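Local coordinates for cytoplasmic protein (Cryptococcus neoformans var. grubii serotype A, PDB 7LPO), which probably hydrolyses steryl beta-glucosides, splitting glucose from the sterol, as a sterylglucosidase of glycoside hydrolase family 5, at residues Tyr20-Thr25 with Gln29-Arg34; Arg415-His420 with Phe442-Ala447; Val671-Ile676 with Trp752-Pro757. All blocks are in the same frame, centred on the assembly; numbering follows the deposited sequence.

How the contacts relate
The three contacts follow one another along the chain, each closing before the next opens. Contact 1, near the N-terminus, takes in the end of strand 28-29; contact 2, with its centre about 17 Å from that of contact 1, joins helix 400-419 to the turn before strand 447-449. Arg446 NH1 donates to Ile21 O and Ser23 OG bonds to Ala447 O, tying the two together. Contact 3 belongs to the C-terminal domain; its centre lies about 14 Å from that of contact 1, and Arg34 packs on Ala672. Contacts 2 and 3, about 30 Å apart between centres, do not touch; contact 1, touching both, lies between the barrel, a TIM barrel by family, and the C-terminal domain.

Contact 1 of 3, residues Tyr20-Thr25 with Gln29-Arg34; sequences YIHSST and QDVNGR
His22 and Gln29 face each other as an antiparallel hydrogen-bonded pair: His22 N donates to Gln29 O at 2.7 Å, in the carbonyl plane, and Gln29 N returns a bond to His22 O. The same Gln29 O lies near the plane of the imidazole of His22, at its edge, while CD2 of Tyr20 sits over the centre of one ring face, 3.6 Å above it. CG of His22 lies anti to its own carbonyl carbon (chi1 -65°), which turns the ring along the opposing backbone toward Val31. A flat ring suits the place, offering a face to Tyr20 and an edge to the Gln29 carbonyl.

The pair is a single antiparallel bridge at the edge of a beta hairpin, whose strands 28-29 and 35-43 are joined by a type I turn from Asp30 to Gly33. Asp30 suits the first turn position because OD1 accepts from Arg34 N, while OD2 forms a salt bridge with Arg34 NE, a nearly straight bond of 2.8 Å in the guanidinium plane; Arg34 NH1 also pairs with Glu708. Gly33 takes a positive phi of 86°, which a residue without a side chain adopts easily.

At the far end the Gln29 chain, extended beyond CG, crosses Thr25 at about a right angle. One water donates to its OE1 at 2.8 Å and accepts from Ser24 N and Thr25 OG1. A second water joins Tyr20 O to Val31 N, beside the methyl CG1 of Val31, 3.8 Å from Tyr20 O.

Contact 2 of 3, residues Arg415-His420 with Phe442-Ala447; sequences RIRLHH and FLKGRA
The C-terminal end of helix 440-443 and the type I' beta turn that follows it, from Leu443 to Arg446, are gripped by one arginine from the last turn of helix 400-419. Arg417 reaches across with its chain bent at chi2 (-94°), which brings the guanidinium up to carbonyls at the end of the shorter helix. NH2 donates to Leu443 O at 3.3 Å, close to the guanidinium plane, and NH1 makes a weak bond to Phe442 O at 3.1 Å. At a helix's C-terminal end carbonyls lose their i+4 N-H partners, and a long side chain with several donors can serve them. Leu443 O also accepts from Arg446 N within the turn, and the two donors arrive from opposite faces of its plane. The strongest polar partner of Arg417 lies outside the two segments: Ser423 O, which takes a bond from NH2.

Lys444 and Gly445 both have positive phi, as a type I' turn requires, and glycine adopts such angles readily. Arg446 CB lies 3.6 Å from Arg417 NH2, but its guanidinium leads away, with NE bonded to Glu422 O. Lys444, though exposed, starts toward Arg417 and runs extended to a shared water, which accepts from Arg417 NH1 at 3.1 Å and, weakly, from Lys444 NZ.

Contact 3 of 3, residues Val671-Ile676 with Trp752-Pro757; sequences VATVGI and WWYPVP
Tyr754 places CG between its backbone N and carbonyl carbon (chi1 41°), and this lays the phenol over the indole of Trp752 and carries its hydroxyl to Val674, whose CG1 stands anti to the backbone N (chi1 172°) alongside the ring. The two side chains run alongside each other, pointing opposite ways, with Val674 CB 4.0 Å from Tyr754 CE1 and CG1 at a like distance from the same atom. At the end of the ring Tyr754 OH donates to Val674 O at 2.6 Å. The hydroxyl meets a lone pair in the carbonyl plane, and the oxygen in turn lies in the ring plane at its edge.

Tyrosine suits this place because it spans from one segment to the other and still carries a donor for a buried carbonyl, while valine offers a compact apolar flank. One face of the Trp752 indole carries CD2 of Tyr754 over its centre, 3.3 Å above the plane, which helps to hold the phenol's orientation. At the backbone angles of Gly675 (phi 113°) a CB would jam against Val674 O, the tyrosine's acceptor.

In the C-terminal domain, the bond links the loop after strand 669-673 to the residue just after strand 749-753. Strand 707-710 pairs with both strands, and its Thr707 OG1 bonds to Tyr754 OH and Val674 N; Tyr764 of strand 761-770 meets the Tyr754 ring edge-to-face, and Val695 of strand 689-696 also packs on Tyr754.

Contact 1 of 3, residues Tyr20-Thr25 with Gln29-Arg34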
# COMPACT_ATOMS: atom_id res chain seq x y z
N TYR A 20 7.71 5.38 -23.92
CA TYR A 20 6.34 5.02 -23.57
C TYR A 20 6.26 3.55 -23.18
O TYR A 20 6.81 2.68 -23.86
CB TYR A 20 5.44 5.30 -24.77
CG TYR A 20 3.94 5.27 -24.55
CD1 TYR A 20 3.27 6.39 -24.10
CD2 TYR A 20 3.20 4.14 -24.86
CE1 TYR A 20 1.90 6.38 -23.93
CE2 TYR A 20 1.83 4.12 -24.69
CZ TYR A 20 1.19 5.24 -24.22
OH TYR A 20 -0.18 5.24 -24.04
N ILE A 21 5.58 3.27 -22.08
CA ILE A 21 5.30 1.90 -21.65
C ILE A 21 3.84 1.60 -21.98
O ILE A 21 2.93 2.24 -21.45
CB ILE A 21 5.57 1.70 -20.16
CG1 ILE A 21 7.07 1.73 -19.88
CG2 ILE A 21 4.97 0.38 -19.71
CD1 ILE A 21 7.42 1.87 -18.40
N HIS A 22 3.63 0.62 -22.86
CA HIS A 22 2.27 0.17 -23.15
C HIS A 22 1.73 -0.65 -21.98
O HIS A 22 2.46 -1.40 -21.33
CB HIS A 22 2.27 -0.64 -24.44
CG HIS A 22 2.63 0.18 -25.64
ND1 HIS A 22 1.72 0.98 -26.30
CD2 HIS A 22 3.81 0.37 -26.28
CE1 HIS A 22 2.31 1.60 -27.30
NE2 HIS A 22 3.59 1.25 -27.30
N SER A 23 0.44 -0.48 -21.71
CA SER A 23 -0.26 -1.13 -20.62
C SER A 23 -1.62 -1.56 -21.16
O SER A 23 -2.68 -1.22 -20.64
CB SER A 23 -0.39 -0.20 -19.41
OG SER A 23 -0.71 -0.93 -18.25
N SER A 24 -1.56 -2.30 -22.27
CA SER A 24 -2.68 -2.66 -23.12
C SER A 24 -2.87 -4.16 -23.24
O SER A 24 -3.83 -4.60 -23.89
CB SER A 24 -2.46 -2.08 -24.52
OG SER A 24 -1.11 -2.28 -24.92
N THR A 25 -1.97 -4.95 -22.68
CA THR A 25 -1.99 -6.39 -22.76
C THR A 25 -1.67 -6.92 -21.37
O THR A 25 -1.56 -6.16 -20.39
CB THR A 25 -0.97 -6.88 -23.80
OG1 THR A 25 0.35 -6.70 -23.26
CG2 THR A 25 -1.10 -6.12 -25.10
N GLN A 29 4.81 -3.25 -21.95
CA GLN A 29 5.69 -3.39 -23.11
C GLN A 29 6.32 -2.06 -23.47
O GLN A 29 5.67 -1.01 -23.39
CB GLN A 29 4.94 -3.89 -24.34
CG GLN A 29 4.24 -5.20 -24.21
CD GLN A 29 3.23 -5.39 -25.33
OE1 GLN A 29 2.21 -4.71 -25.38
NE2 GLN A 29 3.54 -6.29 -26.25
N ASP A 30 7.58 -2.11 -23.92
CA ASP A 30 8.23 -0.95 -24.50
C ASP A 30 7.86 -0.88 -25.98
O ASP A 30 7.16 -1.75 -26.50
CB ASP A 30 9.75 -1.00 -24.26
CG ASP A 30 10.45 -2.09 -25.05
OD1 ASP A 30 9.83 -2.75 -25.92
OD2 ASP A 30 11.65 -2.29 -24.78
N VAL A 31 8.33 0.17 -26.66
CA VAL A 31 7.90 0.42 -28.03
C VAL A 31 8.43 -0.61 -29.02
O VAL A 31 7.94 -0.67 -30.16
CB VAL A 31 8.31 1.84 -28.47
CG1 VAL A 31 7.70 2.87 -27.52
CG2 VAL A 31 9.82 1.96 -28.54
N ASN A 32 9.38 -1.45 -28.62
CA ASN A 32 9.90 -2.49 -29.49
C ASN A 32 9.31 -3.86 -29.18
O ASN A 32 9.83 -4.87 -29.65
CB ASN A 32 11.42 -2.53 -29.40
CG ASN A 32 12.06 -1.27 -29.97
OD1 ASN A 32 11.67 -0.79 -31.04
ND2 ASN A 32 13.03 -0.73 -29.26
N GLY A 33 8.23 -3.90 -28.40
CA GLY A 33 7.51 -5.13 -28.12
C GLY A 33 8.04 -5.96 -26.97
O GLY A 33 7.47 -7.02 -26.69
N ARG A 34 9.08 -5.52 -26.28
CA ARG A 34 9.63 -6.30 -25.18
C ARG A 34 8.69 -6.26 -23.98
O ARG A 34 8.19 -5.19 -23.61
CB ARG A 34 11.00 -5.77 -24.79
CG ARG A 34 12.05 -5.89 -25.90
CD ARG A 34 13.46 -5.65 -25.36
NE ARG A 34 13.59 -4.35 -24.69
CZ ARG A 34 14.66 -3.98 -23.99
NH1 ARG A 34 15.69 -4.80 -23.85
NH2 ARG A 34 14.69 -2.79 -23.42
O HOH W 1 9.26 2.32 -24.62
O HOH W 2 1.02 -3.56 -23.08

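Contact 2 of 3, residues Arg415-His420 with Phe442-Ala447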
# COMPACT_ATOMS: atom_id res chain seq x y z
N ARG A 415 -10.24 13.00 -13.43
CA ARG A 415 -9.41 14.15 -13.07
C ARG A 415 -7.94 13.87 -13.37
O ARG A 415 -7.23 14.75 -13.87
CB ARG A 415 -9.58 14.52 -11.59
CG ARG A 415 -8.76 15.75 -11.18
CD ARG A 415 -9.28 17.01 -11.88
NE ARG A 415 -10.73 17.09 -11.70
CZ ARG A 415 -11.32 17.63 -10.65
NH1 ARG A 415 -10.59 18.19 -9.69
NH2 ARG A 415 -12.64 17.62 -10.55
N ILE A 416 -7.47 12.66 -13.07
CA ILE A 416 -6.08 12.32 -13.35
C ILE A 416 -5.77 12.51 -14.83
O ILE A 416 -4.76 13.11 -15.19
CB ILE A 416 -5.78 10.88 -12.90
CG1 ILE A 416 -5.81 10.77 -11.37
CG2 ILE A 416 -4.45 10.40 -13.50
CD1 ILE A 416 -4.75 11.53 -10.64
N ARG A 417 -6.66 12.01 -15.70
CA ARG A 417 -6.41 12.08 -17.13
C ARG A 417 -6.48 13.51 -17.65
O ARG A 417 -5.85 13.84 -18.66
CB ARG A 417 -7.40 11.19 -17.88
CG ARG A 417 -7.08 9.69 -17.84
CD ARG A 417 -6.26 9.22 -19.06
NE ARG A 417 -5.76 7.86 -18.87
CZ ARG A 417 -6.49 6.76 -19.02
NH1 ARG A 417 -7.76 6.85 -19.39
NH2 ARG A 417 -5.96 5.57 -18.81
N LEU A 418 -7.24 14.38 -16.97
CA LEU A 418 -7.31 15.77 -17.39
C LEU A 418 -5.93 16.41 -17.37
O LEU A 418 -5.58 17.18 -18.27
CB LEU A 418 -8.26 16.54 -16.46
CG LEU A 418 -8.55 17.99 -16.82
CD1 LEU A 418 -9.17 18.08 -18.21
CD2 LEU A 418 -9.46 18.61 -15.77
N HIS A 419 -5.12 16.09 -16.37
CA HIS A 419 -3.79 16.67 -16.22
C HIS A 419 -2.68 15.76 -16.72
O HIS A 419 -1.58 16.24 -16.99
CB HIS A 419 -3.54 17.02 -14.75
CG HIS A 419 -4.58 17.91 -14.16
ND1 HIS A 419 -4.88 19.15 -14.69
CD2 HIS A 419 -5.42 17.74 -13.11
CE1 HIS A 419 -5.84 19.71 -13.98
NE2 HIS A 419 -6.19 18.88 -13.02
N HIS A 420 -2.95 14.47 -16.86
CA HIS A 420 -1.96 13.48 -17.30
C HIS A 420 -2.65 12.64 -18.36
O HIS A 420 -3.18 11.56 -18.08
CB HIS A 420 -1.46 12.65 -16.12
CG HIS A 420 -0.30 11.78 -16.45
ND1 HIS A 420 0.40 11.07 -15.49
CD2 HIS A 420 0.27 11.46 -17.63
CE1 HIS A 420 1.35 10.36 -16.07
NE2 HIS A 420 1.30 10.59 -17.37
N PHE A 442 -13.51 4.62 -19.75
CA PHE A 442 -12.61 5.25 -18.79
C PHE A 442 -11.24 4.58 -18.75
O PHE A 442 -10.24 5.27 -18.54
CB PHE A 442 -13.22 5.22 -17.39
CG PHE A 442 -14.36 6.17 -17.20
CD1 PHE A 442 -15.56 5.96 -17.84
CD2 PHE A 442 -14.23 7.28 -16.37
CE1 PHE A 442 -16.62 6.85 -17.67
CE2 PHE A 442 -15.27 8.17 -16.20
CZ PHE A 442 -16.46 7.95 -16.85
N LEU A 443 -11.17 3.26 -18.92
CA LEU A 443 -9.88 2.59 -18.96
C LEU A 443 -9.10 2.97 -20.21
O LEU A 443 -7.92 3.33 -20.13
CB LEU A 443 -10.08 1.08 -18.89
CG LEU A 443 -10.66 0.52 -17.60
CD1 LEU A 443 -10.83 -0.99 -17.72
CD2 LEU A 443 -9.77 0.87 -16.43
N LYS A 444 -9.75 2.87 -21.38
CA LYS A 444 -9.18 3.29 -22.65
C LYS A 444 -7.85 2.60 -22.94
O LYS A 444 -6.92 3.21 -23.45
CB LYS A 444 -9.01 4.81 -22.69
CG LYS A 444 -10.32 5.60 -22.72
CD LYS A 444 -10.06 7.10 -23.00
CE LYS A 444 -11.37 7.89 -23.05
NZ LYS A 444 -11.14 9.37 -23.11
N GLY A 445 -7.78 1.31 -22.61
CA GLY A 445 -6.61 0.51 -22.95
C GLY A 445 -5.33 0.93 -22.27
O GLY A 445 -4.25 0.65 -22.78
N ARG A 446 -5.42 1.57 -21.11
CA ARG A 446 -4.21 2.04 -20.45
C ARG A 446 -4.42 1.94 -18.93
O ARG A 446 -4.65 2.94 -18.24
CB ARG A 446 -3.86 3.47 -20.87
CG ARG A 446 -2.47 3.89 -20.46
CD ARG A 446 -1.80 4.74 -21.54
NE ARG A 446 -0.48 5.16 -21.08
CZ ARG A 446 0.59 4.36 -21.09
NH1 ARG A 446 0.48 3.13 -21.56
NH2 ARG A 446 1.75 4.80 -20.63
N ALA A 447 -4.30 0.72 -18.42
CA ALA A 447 -4.60 0.44 -17.03
C ALA A 447 -3.79 -0.75 -16.55
O ALA A 447 -3.20 -1.49 -17.34
CB ALA A 447 -6.10 0.19 -16.83
O HOH W 3 -9.19 9.35 -20.51

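Contact 3 of 3, residues Val671-Ile676 with Trp752-Pro757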
# COMPACT_ATOMS: atom_id res chain seq x y z
N VAL A 671 14.43 -7.81 -16.66
CA VAL A 671 13.92 -6.45 -16.77
C VAL A 671 13.11 -6.27 -18.05
O VAL A 671 12.09 -5.56 -18.07
CB VAL A 671 15.08 -5.44 -16.70
CG1 VAL A 671 14.59 -4.06 -17.01
CG2 VAL A 671 15.75 -5.49 -15.33
N ALA A 672 13.55 -6.89 -19.15
CA ALA A 672 12.89 -6.72 -20.43
C ALA A 672 13.12 -7.97 -21.26
O ALA A 672 14.24 -8.50 -21.29
CB ALA A 672 13.39 -5.49 -21.18
N THR A 673 12.06 -8.44 -21.91
CA THR A 673 12.08 -9.76 -22.53
C THR A 673 11.50 -9.72 -23.93
O THR A 673 10.42 -9.17 -24.15
CB THR A 673 11.29 -10.77 -21.69
OG1 THR A 673 11.96 -10.99 -20.45
CG2 THR A 673 11.16 -12.07 -22.44
N VAL A 674 12.23 -10.32 -24.87
CA VAL A 674 11.70 -10.60 -26.20
C VAL A 674 10.85 -11.86 -26.06
O VAL A 674 11.37 -12.96 -25.93
CB VAL A 674 12.81 -10.77 -27.23
CG1 VAL A 674 12.22 -11.26 -28.54
CG2 VAL A 674 13.57 -9.46 -27.41
N GLY A 675 9.53 -11.69 -26.07
CA GLY A 675 8.62 -12.76 -25.75
C GLY A 675 7.87 -12.50 -24.46
O GLY A 675 7.82 -11.38 -23.95
N ILE A 676 7.29 -13.57 -23.92
CA ILE A 676 6.42 -13.51 -22.76
C ILE A 676 7.09 -14.25 -21.61
O ILE A 676 7.45 -15.43 -21.77
CB ILE A 676 5.04 -14.12 -23.06
CG1 ILE A 676 4.33 -13.33 -24.17
CG2 ILE A 676 4.18 -14.14 -21.80
CD1 ILE A 676 4.10 -11.87 -23.84
N TRP A 752 20.81 -11.11 -23.60
CA TRP A 752 20.51 -12.41 -24.17
C TRP A 752 19.84 -12.23 -25.53
O TRP A 752 18.66 -11.87 -25.61
CB TRP A 752 19.63 -13.21 -23.21
CG TRP A 752 19.36 -14.61 -23.62
CD1 TRP A 752 20.06 -15.36 -24.52
CD2 TRP A 752 18.30 -15.45 -23.13
NE1 TRP A 752 19.50 -16.61 -24.63
CE2 TRP A 752 18.42 -16.69 -23.79
CE3 TRP A 752 17.27 -15.27 -22.21
CZ2 TRP A 752 17.55 -17.74 -23.55
CZ3 TRP A 752 16.41 -16.32 -21.98
CH2 TRP A 752 16.56 -17.53 -22.63
N TRP A 753 20.61 -12.47 -26.60
CA TRP A 753 20.10 -12.43 -27.96
C TRP A 753 19.70 -13.84 -28.39
O TRP A 753 20.41 -14.80 -28.09
CB TRP A 753 21.14 -11.90 -28.94
CG TRP A 753 21.61 -10.50 -28.74
CD1 TRP A 753 21.19 -9.39 -29.41
CD2 TRP A 753 22.61 -10.05 -27.82
NE1 TRP A 753 21.87 -8.28 -28.97
CE2 TRP A 753 22.74 -8.66 -27.99
CE3 TRP A 753 23.41 -10.70 -26.88
CZ2 TRP A 753 23.64 -7.91 -27.24
CZ3 TRP A 753 24.30 -9.95 -26.14
CH2 TRP A 753 24.41 -8.57 -26.33
N TYR A 754 18.59 -13.95 -29.10
CA TYR A 754 18.22 -15.24 -29.67
C TYR A 754 17.31 -15.02 -30.86
O TYR A 754 16.63 -13.99 -30.94
CB TYR A 754 17.52 -16.15 -28.63
CG TYR A 754 16.52 -15.48 -27.71
CD1 TYR A 754 15.29 -15.04 -28.19
CD2 TYR A 754 16.79 -15.33 -26.36
CE1 TYR A 754 14.37 -14.43 -27.34
CE2 TYR A 754 15.88 -14.73 -25.51
CZ TYR A 754 14.68 -14.29 -26.01
OH TYR A 754 13.78 -13.70 -25.15
N PRO A 755 17.29 -15.95 -31.82
CA PRO A 755 16.32 -15.86 -32.91
C PRO A 755 14.97 -16.42 -32.50
O PRO A 755 14.88 -17.42 -31.79
CB PRO A 755 16.96 -16.72 -34.01
CG PRO A 755 17.74 -17.76 -33.25
CD PRO A 755 18.25 -17.06 -32.01
N VAL A 756 13.91 -15.78 -32.97
CA VAL A 756 12.56 -16.29 -32.71
C VAL A 756 12.38 -17.56 -33.53
O VAL A 756 13.14 -17.80 -34.48
CB VAL A 756 11.49 -15.24 -33.04
CG1 VAL A 756 11.89 -13.89 -32.44
CG2 VAL A 756 11.28 -15.12 -34.53
N PRO A 757 11.41 -18.40 -33.20
CA PRO A 757 11.15 -19.59 -34.03
C PRO A 757 10.62 -19.19 -35.40
O PRO A 757 9.91 -18.20 -35.56
CB PRO A 757 10.10 -20.38 -33.23
CG PRO A 757 10.12 -19.79 -31.84
CD PRO A 757 10.55 -18.35 -32.00